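Local coordinates for UDP-D-quinovosamine 4-dehydrogenase (Vibrio fischeri, PDB 3NKL), which probably acts as an oxidoreductase and lyase on a UDP-linked sugar, and is represented here by a Rossmann-like domain cut from a longer membrane protein, at residues K5-Y10 / N21-G26; R59-H64 / A89-E94; L71-A76 / K82-S87. All blocks are in the same frame, centred on the assembly; numbering follows the deposited sequence.

Interactions 1 and 3 pack helices against strand 5-10 and the end of strand 68-71; interaction 2 packs helix 57-64 on the loop before strand 94-97. Strand 5-10 joins all three: Val7 and Ile9 meet helix 14-25, while Leu8 and Tyr10 serve the opposite face. Leu8 CD1 lies 4.2 Å from Ile61 CG1 in interaction 2, centred about 16 Å from the centre of interaction 1. Tyr10 O probably accepts a hydrogen bond from Ala72 N, 2.8 Å away, in interaction 3, centred about 17 Å from interaction 1. Interactions 2 and 3, about 15 Å apart between centres, adjoin in sequence. Ile9 and Val73 both touch the glycine-rich turn of Gly11, Gly13 and Gly16, a pattern consistent with dinucleotide binding.

Interaction 1: K5-Y10 / N21-G26; sequences KKVLIY and NMLRQG
Val7 on strand 5-10 faces Leu23 on helix 14-25 with their CA atoms 9.9 Å apart, a separation at which the backbones do not meet and the contact is left to side chains; no hydrogen bond passes between the two segments. This is the first strand and helix of the beta-alpha-beta unit that continues into strand 29-35, the opening unit of a Rossmann-like fold. Leu23 is the helix side chain that bridges the gap, and it does so with one methyl. Its CD1 meets Ile9 CD1 tip to tip at 4.0 Å, the two side chains reaching toward each other from strand and helix. Ile9 reaches that far because its longer branch is extended, with CG1 beside the backbone N and CD1 carried straight outward (chi2 176°). The same Leu23 methyl has a looser neighbour in Val7, two residues back along the strand and therefore on the same face of the sheet. All three side chains are buried. Around them, Ile9 also rests on Leu19 and Ala20 of the helix, while Leu23 touches Leu70 of strand 68-71, so the helix covers more than one strand. At the helix end, Lys4 NZ is hydrogen-bonded to Gly26 O, a polar tie between the residue preceding the strand and the turn after the helix. Within the apolar contact, the wider gap is the 4.4 Å from Val7 CG2 to Leu23 CD1.

Interaction 2: R59-H64 / A89-E94; sequences RLIKKH and AKLHVE
Ile61 of helix 57-64 pushes its terminal methyl toward Leu91 and Val93, in the loop that joins helix 78-89 to strand 94-97 of the Rossmann-like domain. Its CG1 branch stands beside the backbone N and runs out extended (chi2 171°), so CD1 is the atom that touches both partners. Val93 comes closer, with CG1 at 3.6 Å from Ile61 CD1; this is the valine branch set anti to the carbonyl carbon and beside the backbone N (chi1 -63°). Leu91 meets that methyl along its length: CD1 lies 3.9 Å and CB 4.1 Å from Ile61 CD1. Both partners cross the isoleucine obliquely. Leu91 also rests on Leu57 and Glu58, adding another helical turn to the packing. The loop backbone sets this pair up: a type I turn runs from Ala89 to His92, and His92 then takes a left-handed conformation with positive phi; the end of its side chain leads away from the helix, while Val93 faces it. No hydrogen bond crosses between helix and loop; the contact is apolar and partly buried. Just beyond His64, Cys65 has been seen in an interchain disulfide in a crystal structure of this protein. The turn is closed by His92 N, which donates to Ala89 O at 3.1 Å.

Interaction 3: L71-A76 / K82-S87; sequences LAVPSA and KVIIES
Between Leu71 and the pair Ile84 and Ile85 no flat side chain takes part; the planar groups that matter lie beside the contact. One is the ring of Tyr10 on strand 5-10: Ile84 CD1 comes 3.6 Å from its CE1, about 3.3 Å above the ring plane but beyond the rim at CE1, so it does not sit over the ring centre. The other is the peptide carbonyl of Ile84, whose oxygen takes a hydrogen bond from Ser87 OG at 2.7 Å. That hydroxyl is tilted 21° from the carbonyl plane, and the C=O...OG angle is 125°, a bend of the kind made when a serine folds back onto its own helix. The packing itself is aliphatic. Leu71, at the end of strand 68-71, divides its two methyls between neighbouring helix residues: CD2 lies 3.7 Å from Ile84 CG2, and CD1 lies 3.6 Å from Ile85 CG1. Leu71 and Ile84 lie alongside each other, running opposite ways, whereas Ile85 lies roughly perpendicular to the leucine. With CG beside the backbone N (chi1 -59°), the leucine presents one methyl to each isoleucine. Farther along the loop, Val73 makes a looser contact, CG2 to Ile84 CD1 at 4.4 Å. A type I turn from Val73 to Ala76, closed by Ala76 N to Val73 O, then leads toward the helix. The turn also reaches the dimer partner: Ser75 OG is hydrogen-bonded to Lys41 NZ of the second subunit, and Pro74 packs on its Ser14. A glycerol, probably from the crystallisation liquor, lies about 5 Å from the Val73 side chain. A parallel strand, a loop leaving its C-terminal end and a helix folding back over the sheet form a beta-alpha unit typical of Rossmann-like domains.

Interaction 1: K5-Y10 / N21-G26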
loop_
_atom_site.group_PDB
_atom_site.type_symbol
_atom_site.label_atom_id
_atom_site.label_comp_id
_atom_site.label_asym_id
_atom_site.label_seq_id
_atom_site.Cartn_x
_atom_site.Cartn_y
_atom_site.Cartn_z
ATOM N N LYS B 5 -16.260 6.824 18.080
ATOM C CA LYS B 5 -14.978 7.456 18.364
ATOM C C LYS B 5 -14.282 7.915 17.080
ATOM O O LYS B 5 -14.089 7.135 16.151
ATOM C CB LYS B 5 -14.083 6.489 19.130
ATOM C CG LYS B 5 -13.106 7.174 20.038
ATOM C CD LYS B 5 -12.914 6.376 21.321
ATOM C CE LYS B 5 -12.145 5.090 21.061
ATOM N NZ LYS B 5 -11.693 4.438 22.325
ATOM N N LYS B 6 -13.901 9.182 17.022
ATOM C CA LYS B 6 -13.286 9.711 15.810
ATOM C C LYS B 6 -11.811 9.322 15.702
ATOM O O LYS B 6 -11.058 9.427 16.669
ATOM C CB LYS B 6 -13.443 11.224 15.765
ATOM C CG LYS B 6 -14.927 11.650 15.638
ATOM C CD LYS B 6 -15.033 13.133 15.429
ATOM C CE LYS B 6 -16.466 13.611 15.622
ATOM N NZ LYS B 6 -16.486 15.072 15.932
ATOM N N VAL B 7 -11.401 8.858 14.532
ATOM C CA VAL B 7 -9.991 8.484 14.339
ATOM C C VAL B 7 -9.459 9.017 13.027
ATOM O O VAL B 7 -10.228 9.334 12.117
ATOM C CB VAL B 7 -9.806 6.956 14.254
ATOM C CG1 VAL B 7 -10.387 6.258 15.484
ATOM C CG2 VAL B 7 -10.456 6.434 12.996
ATOM N N LEU B 8 -8.133 9.087 12.915
ATOM C CA LEU B 8 -7.500 9.182 11.617
ATOM C C LEU B 8 -6.959 7.808 11.256
ATOM O O LEU B 8 -6.559 7.032 12.141
ATOM C CB LEU B 8 -6.324 10.160 11.626
ATOM C CG LEU B 8 -6.605 11.601 12.059
ATOM C CD1 LEU B 8 -5.293 12.364 12.146
ATOM C CD2 LEU B 8 -7.549 12.258 11.056
ATOM N N ILE B 9 -6.924 7.520 9.961
ATOM C CA ILE B 9 -6.281 6.292 9.479
ATOM C C ILE B 9 -5.009 6.681 8.759
ATOM O O ILE B 9 -5.039 7.462 7.802
ATOM C CB ILE B 9 -7.179 5.511 8.508
ATOM C CG1 ILE B 9 -8.427 5.008 9.246
ATOM C CG2 ILE B 9 -6.381 4.364 7.822
ATOM C CD1 ILE B 9 -9.422 4.299 8.350
ATOM N N TYR B 10 -3.880 6.167 9.246
ATOM C CA TYR B 10 -2.600 6.438 8.623
ATOM C C TYR B 10 -2.406 5.350 7.572
ATOM O O TYR B 10 -2.255 4.185 7.916
ATOM C CB TYR B 10 -1.482 6.366 9.671
ATOM C CG TYR B 10 -0.269 7.217 9.378
ATOM C CD1 TYR B 10 0.546 6.961 8.273
ATOM C CD2 TYR B 10 0.068 8.282 10.209
ATOM C CE1 TYR B 10 1.660 7.738 8.007
ATOM C CE2 TYR B 10 1.190 9.062 9.952
ATOM C CZ TYR B 10 1.966 8.795 8.854
ATOM O OH TYR B 10 3.066 9.580 8.622
ATOM N N ASN B 21 -13.687 0.989 5.412
ATOM C CA ASN B 21 -14.989 0.328 5.198
ATOM C C ASN B 21 -15.380 -0.586 6.346
ATOM O O ASN B 21 -16.537 -0.618 6.755
ATOM C CB ASN B 21 -14.987 -0.490 3.908
ATOM C CG ASN B 21 -15.002 0.372 2.676
ATOM O OD1 ASN B 21 -14.708 -0.098 1.578
ATOM N ND2 ASN B 21 -15.347 1.639 2.846
HETATM N N MSE B 22 -14.418 -1.363 6.829
HETATM C CA MSE B 22 -14.591 -2.153 8.034
HETATM C C MSE B 22 -15.223 -1.234 9.077
HETATM O O MSE B 22 -16.326 -1.490 9.571
HETATM C CB MSE B 22 -13.228 -2.624 8.543
HETATM C CG MSE B 22 -13.210 -3.985 9.222
HETATM SE SE MSE B 22 -12.971 -5.346 7.868
HETATM C CE MSE B 22 -11.341 -4.649 7.058
ATOM N N LEU B 23 -14.525 -0.143 9.383
ATOM C CA LEU B 23 -14.960 0.809 10.431
ATOM C C LEU B 23 -16.288 1.510 10.134
ATOM O O LEU B 23 -17.178 1.574 10.990
ATOM C CB LEU B 23 -13.898 1.891 10.634
ATOM C CG LEU B 23 -12.467 1.414 10.887
ATOM C CD1 LEU B 23 -11.584 2.585 11.229
ATOM C CD2 LEU B 23 -12.414 0.377 12.005
ATOM N N ARG B 24 -16.391 2.090 8.941
ATOM C CA ARG B 24 -17.514 2.966 8.618
ATOM C C ARG B 24 -18.833 2.225 8.667
ATOM O O ARG B 24 -19.864 2.803 9.011
ATOM C CB ARG B 24 -17.336 3.615 7.250
ATOM C CG ARG B 24 -17.297 5.123 7.298
ATOM C CD ARG B 24 -17.760 5.692 5.982
ATOM N NE ARG B 24 -17.077 5.034 4.880
ATOM C CZ ARG B 24 -15.822 5.288 4.544
ATOM N NH1 ARG B 24 -15.257 4.653 3.529
ATOM N NH2 ARG B 24 -15.133 6.184 5.232
ATOM N N GLN B 25 -18.798 0.944 8.326
ATOM C CA GLN B 25 -19.979 0.101 8.422
ATOM C C GLN B 25 -20.232 -0.220 9.887
ATOM O O GLN B 25 -21.362 -0.491 10.289
ATOM C CB GLN B 25 -19.787 -1.201 7.637
ATOM C CG GLN B 25 -18.977 -2.269 8.379
ATOM C CD GLN B 25 -18.771 -3.533 7.558
ATOM O OE1 GLN B 25 -19.508 -3.795 6.610
ATOM N NE2 GLN B 25 -17.766 -4.320 7.922
ATOM N N GLY B 26 -19.168 -0.184 10.681
ATOM C CA GLY B 26 -19.235 -0.566 12.080
ATOM C C GLY B 26 -19.725 0.528 13.015
ATOM O O GLY B 26 -20.012 1.657 12.592
#

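Interaction 2: R59-H64 / A89-E94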
loop_
_atom_site.group_PDB
_atom_site.type_symbol
_atom_site.label_atom_id
_atom_site.label_comp_id
_atom_site.label_asym_id
_atom_site.label_seq_id
_atom_site.Cartn_x
_atom_site.Cartn_y
_atom_site.Cartn_z
ATOM N N ARG B 59 -3.024 19.587 13.303
ATOM C CA ARG B 59 -4.213 20.394 13.116
ATOM C C ARG B 59 -5.491 19.564 13.017
ATOM O O ARG B 59 -6.547 20.015 13.429
ATOM C CB ARG B 59 -4.063 21.347 11.922
ATOM C CG ARG B 59 -4.083 20.701 10.553
ATOM C CD ARG B 59 -3.676 21.722 9.463
ATOM N NE ARG B 59 -2.227 21.931 9.431
ATOM C CZ ARG B 59 -1.582 22.653 8.515
ATOM N NH1 ARG B 59 -2.254 23.257 7.541
ATOM N NH2 ARG B 59 -0.260 22.770 8.576
ATOM N N LEU B 60 -5.401 18.355 12.474
ATOM C CA LEU B 60 -6.574 17.482 12.359
ATOM C C LEU B 60 -6.935 16.892 13.712
ATOM O O LEU B 60 -8.109 16.796 14.071
ATOM C CB LEU B 60 -6.302 16.347 11.354
ATOM C CG LEU B 60 -6.234 16.753 9.875
ATOM C CD1 LEU B 60 -5.667 15.601 9.028
ATOM C CD2 LEU B 60 -7.609 17.182 9.362
ATOM N N ILE B 61 -5.920 16.493 14.470
ATOM C CA ILE B 61 -6.161 15.922 15.793
ATOM C C ILE B 61 -6.866 16.961 16.668
ATOM O O ILE B 61 -7.858 16.666 17.318
ATOM C CB ILE B 61 -4.841 15.471 16.446
ATOM C CG1 ILE B 61 -4.390 14.137 15.836
ATOM C CG2 ILE B 61 -4.997 15.371 17.966
ATOM C CD1 ILE B 61 -2.977 13.732 16.270
ATOM N N LYS B 62 -6.363 18.189 16.634
ATOM C CA LYS B 62 -6.938 19.296 17.399
ATOM C C LYS B 62 -8.329 19.682 16.889
ATOM O O LYS B 62 -9.244 19.890 17.676
ATOM C CB LYS B 62 -5.987 20.507 17.366
ATOM C CG LYS B 62 -6.545 21.799 17.957
ATOM C CD LYS B 62 -5.537 22.941 17.812
ATOM C CE LYS B 62 -6.110 24.284 18.258
ATOM N NZ LYS B 62 -5.253 25.431 17.827
ATOM N N LYS B 63 -8.496 19.750 15.573
ATOM C CA LYS B 63 -9.767 20.186 14.991
ATOM C C LYS B 63 -10.905 19.217 15.298
ATOM O O LYS B 63 -12.041 19.634 15.546
ATOM C CB LYS B 63 -9.638 20.364 13.472
ATOM C CG LYS B 63 -10.957 20.655 12.757
ATOM C CD LYS B 63 -10.739 20.913 11.266
ATOM C CE LYS B 63 -11.998 21.447 10.590
ATOM N NZ LYS B 63 -11.761 21.808 9.158
ATOM N N HIS B 64 -10.593 17.926 15.296
ATOM C CA HIS B 64 -11.609 16.893 15.462
ATOM C C HIS B 64 -11.554 16.194 16.817
ATOM O O HIS B 64 -12.230 15.186 17.016
ATOM C CB HIS B 64 -11.448 15.845 14.354
ATOM C CG HIS B 64 -11.661 16.392 12.979
ATOM N ND1 HIS B 64 -12.915 16.646 12.465
ATOM C CD2 HIS B 64 -10.779 16.739 12.011
ATOM C CE1 HIS B 64 -12.798 17.128 11.239
ATOM N NE2 HIS B 64 -11.514 17.187 10.937
ATOM N N ALA B 89 3.109 9.134 18.843
ATOM C CA ALA B 89 3.227 9.098 20.296
ATOM C C ALA B 89 3.356 10.482 20.869
ATOM O O ALA B 89 2.771 10.784 21.916
ATOM C CB ALA B 89 4.420 8.262 20.717
ATOM N N LYS B 90 4.184 11.307 20.226
ATOM C CA LYS B 90 4.480 12.626 20.732
ATOM C C LYS B 90 3.324 13.606 20.532
ATOM O O LYS B 90 3.425 14.767 20.918
ATOM C CB LYS B 90 5.754 13.181 20.084
ATOM C CG LYS B 90 6.979 12.319 20.358
ATOM C CD LYS B 90 8.170 12.710 19.453
ATOM C CE LYS B 90 9.402 11.870 19.761
ATOM N NZ LYS B 90 10.441 12.027 18.692
ATOM N N LEU B 91 2.235 13.141 19.925
ATOM C CA LEU B 91 1.045 13.976 19.790
ATOM C C LEU B 91 -0.042 13.529 20.773
ATOM O O LEU B 91 -1.190 13.956 20.663
ATOM C CB LEU B 91 0.494 13.922 18.362
ATOM C CG LEU B 91 1.451 14.465 17.290
ATOM C CD1 LEU B 91 0.847 14.279 15.911
ATOM C CD2 LEU B 91 1.693 15.937 17.581
ATOM N N HIS B 92 0.325 12.648 21.692
ATOM C CA HIS B 92 -0.576 12.196 22.755
ATOM C C HIS B 92 -1.850 11.599 22.178
ATOM O O HIS B 92 -2.950 11.964 22.578
ATOM C CB HIS B 92 -0.912 13.343 23.731
ATOM C CG HIS B 92 0.193 13.666 24.695
ATOM N ND1 HIS B 92 0.148 14.751 25.546
ATOM C CD2 HIS B 92 1.375 13.042 24.941
ATOM C CE1 HIS B 92 1.253 14.782 26.275
ATOM N NE2 HIS B 92 2.004 13.748 25.935
ATOM N N VAL B 93 -1.699 10.683 21.226
ATOM C CA VAL B 93 -2.807 9.842 20.812
ATOM C C VAL B 93 -2.422 8.407 21.125
ATOM O O VAL B 93 -1.261 8.107 21.323
ATOM C CB VAL B 93 -3.098 9.990 19.322
ATOM C CG1 VAL B 93 -3.521 11.446 19.041
ATOM C CG2 VAL B 93 -1.857 9.615 18.455
ATOM N N GLU B 94 -3.421 7.552 21.220
ATOM C CA GLU B 94 -3.233 6.127 21.334
ATOM C C GLU B 94 -3.025 5.628 19.906
ATOM O O GLU B 94 -3.595 6.191 18.948
ATOM C CB GLU B 94 -4.526 5.542 21.890
ATOM C CG GLU B 94 -4.561 4.062 21.932
ATOM C CD GLU B 94 -5.804 3.551 22.635
ATOM O OE1 GLU B 94 -5.669 2.584 23.408
ATOM O OE2 GLU B 94 -6.899 4.124 22.418
#

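Interaction 3: L71-A76 / K82-S87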
loop_
_atom_site.group_PDB
_atom_site.type_symbol
_atom_site.label_atom_id
_atom_site.label_comp_id
_atom_site.label_asym_id
_atom_site.label_seq_id
_atom_site.Cartn_x
_atom_site.Cartn_y
_atom_site.Cartn_z
ATOM N N LEU B 71 -3.152 2.589 12.355
ATOM C CA LEU B 71 -2.140 2.407 11.311
ATOM C C LEU B 71 -2.574 1.331 10.331
ATOM O O LEU B 71 -2.867 0.208 10.731
ATOM C CB LEU B 71 -0.803 1.999 11.913
ATOM C CG LEU B 71 -0.198 2.980 12.921
ATOM C CD1 LEU B 71 1.153 2.469 13.364
ATOM C CD2 LEU B 71 -0.053 4.363 12.313
ATOM N N ALA B 72 -2.621 1.685 9.053
ATOM C CA ALA B 72 -2.919 0.732 8.004
ATOM C C ALA B 72 -1.813 0.856 6.954
ATOM O O ALA B 72 -2.067 1.209 5.796
ATOM C CB ALA B 72 -4.301 1.014 7.398
ATOM N N VAL B 73 -0.579 0.587 7.388
ATOM C CA VAL B 73 0.591 0.642 6.517
ATOM C C VAL B 73 1.406 -0.650 6.593
ATOM O O VAL B 73 2.583 -0.635 6.952
ATOM C CB VAL B 73 1.505 1.829 6.869
ATOM C CG1 VAL B 73 0.872 3.140 6.384
ATOM C CG2 VAL B 73 1.803 1.867 8.384
ATOM N N PRO B 74 0.776 -1.773 6.237
ATOM C CA PRO B 74 1.456 -3.076 6.281
ATOM C C PRO B 74 2.669 -3.122 5.323
ATOM O O PRO B 74 3.561 -3.956 5.495
ATOM C CB PRO B 74 0.363 -4.063 5.835
ATOM C CG PRO B 74 -0.632 -3.233 5.062
ATOM C CD PRO B 74 -0.633 -1.892 5.814
ATOM N N SER B 75 2.743 -2.214 4.353
ATOM C CA SER B 75 3.894 -2.277 3.437
ATOM C C SER B 75 5.067 -1.412 3.892
ATOM O O SER B 75 6.072 -1.316 3.203
ATOM C CB SER B 75 3.505 -1.924 1.994
ATOM O OG SER B 75 3.197 -0.544 1.882
ATOM N N ALA B 76 4.931 -0.756 5.036
ATOM C CA ALA B 76 6.022 0.058 5.545
ATOM C C ALA B 76 7.068 -0.871 6.154
ATOM O O ALA B 76 6.719 -1.854 6.808
ATOM C CB ALA B 76 5.475 1.050 6.624
ATOM N N LYS B 82 8.192 2.507 12.702
ATOM C CA LYS B 82 8.563 3.081 14.010
ATOM C C LYS B 82 8.684 4.596 13.950
ATOM O O LYS B 82 8.298 5.306 14.896
ATOM C CB LYS B 82 9.848 2.443 14.553
ATOM C CG LYS B 82 9.628 1.003 15.041
ATOM C CD LYS B 82 10.962 0.280 15.321
ATOM C CE LYS B 82 10.754 -1.221 15.498
ATOM N NZ LYS B 82 12.036 -2.002 15.488
ATOM N N VAL B 83 9.195 5.107 12.836
ATOM C CA VAL B 83 9.215 6.553 12.618
ATOM C C VAL B 83 7.799 7.109 12.748
ATOM O O VAL B 83 7.548 8.089 13.466
ATOM C CB VAL B 83 9.762 6.894 11.225
ATOM C CG1 VAL B 83 9.432 8.331 10.868
ATOM C CG2 VAL B 83 11.263 6.639 11.175
ATOM N N ILE B 84 6.866 6.465 12.055
ATOM C CA ILE B 84 5.463 6.858 12.109
ATOM C C ILE B 84 4.902 6.775 13.541
ATOM O O ILE B 84 4.259 7.711 14.033
ATOM C CB ILE B 84 4.632 5.995 11.146
ATOM C CG1 ILE B 84 4.980 6.359 9.683
ATOM C CG2 ILE B 84 3.121 6.145 11.446
ATOM C CD1 ILE B 84 4.326 5.433 8.667
ATOM N N ILE B 85 5.170 5.666 14.213
ATOM C CA ILE B 85 4.590 5.443 15.541
ATOM C C ILE B 85 5.110 6.483 16.513
ATOM O O ILE B 85 4.347 7.049 17.296
ATOM C CB ILE B 85 4.919 4.037 16.090
ATOM C CG1 ILE B 85 4.117 2.960 15.340
ATOM C CG2 ILE B 85 4.600 3.958 17.589
ATOM C CD1 ILE B 85 4.711 1.529 15.474
ATOM N N GLU B 86 6.404 6.755 16.466
ATOM C CA GLU B 86 6.966 7.742 17.385
ATOM C C GLU B 86 6.439 9.150 17.112
ATOM O O GLU B 86 6.207 9.924 18.047
ATOM C CB GLU B 86 8.503 7.693 17.364
ATOM C CG GLU B 86 9.028 6.344 17.872
ATOM C CD GLU B 86 10.546 6.287 18.019
ATOM O OE1 GLU B 86 11.148 7.228 18.587
ATOM O OE2 GLU B 86 11.135 5.282 17.578
ATOM N N SER B 87 6.234 9.473 15.839
ATOM C CA SER B 87 5.652 10.761 15.463
ATOM C C SER B 87 4.259 10.928 16.075
ATOM O O SER B 87 3.887 12.015 16.511
ATOM C CB SER B 87 5.618 10.930 13.932
ATOM O OG SER B 87 4.483 10.303 13.324
#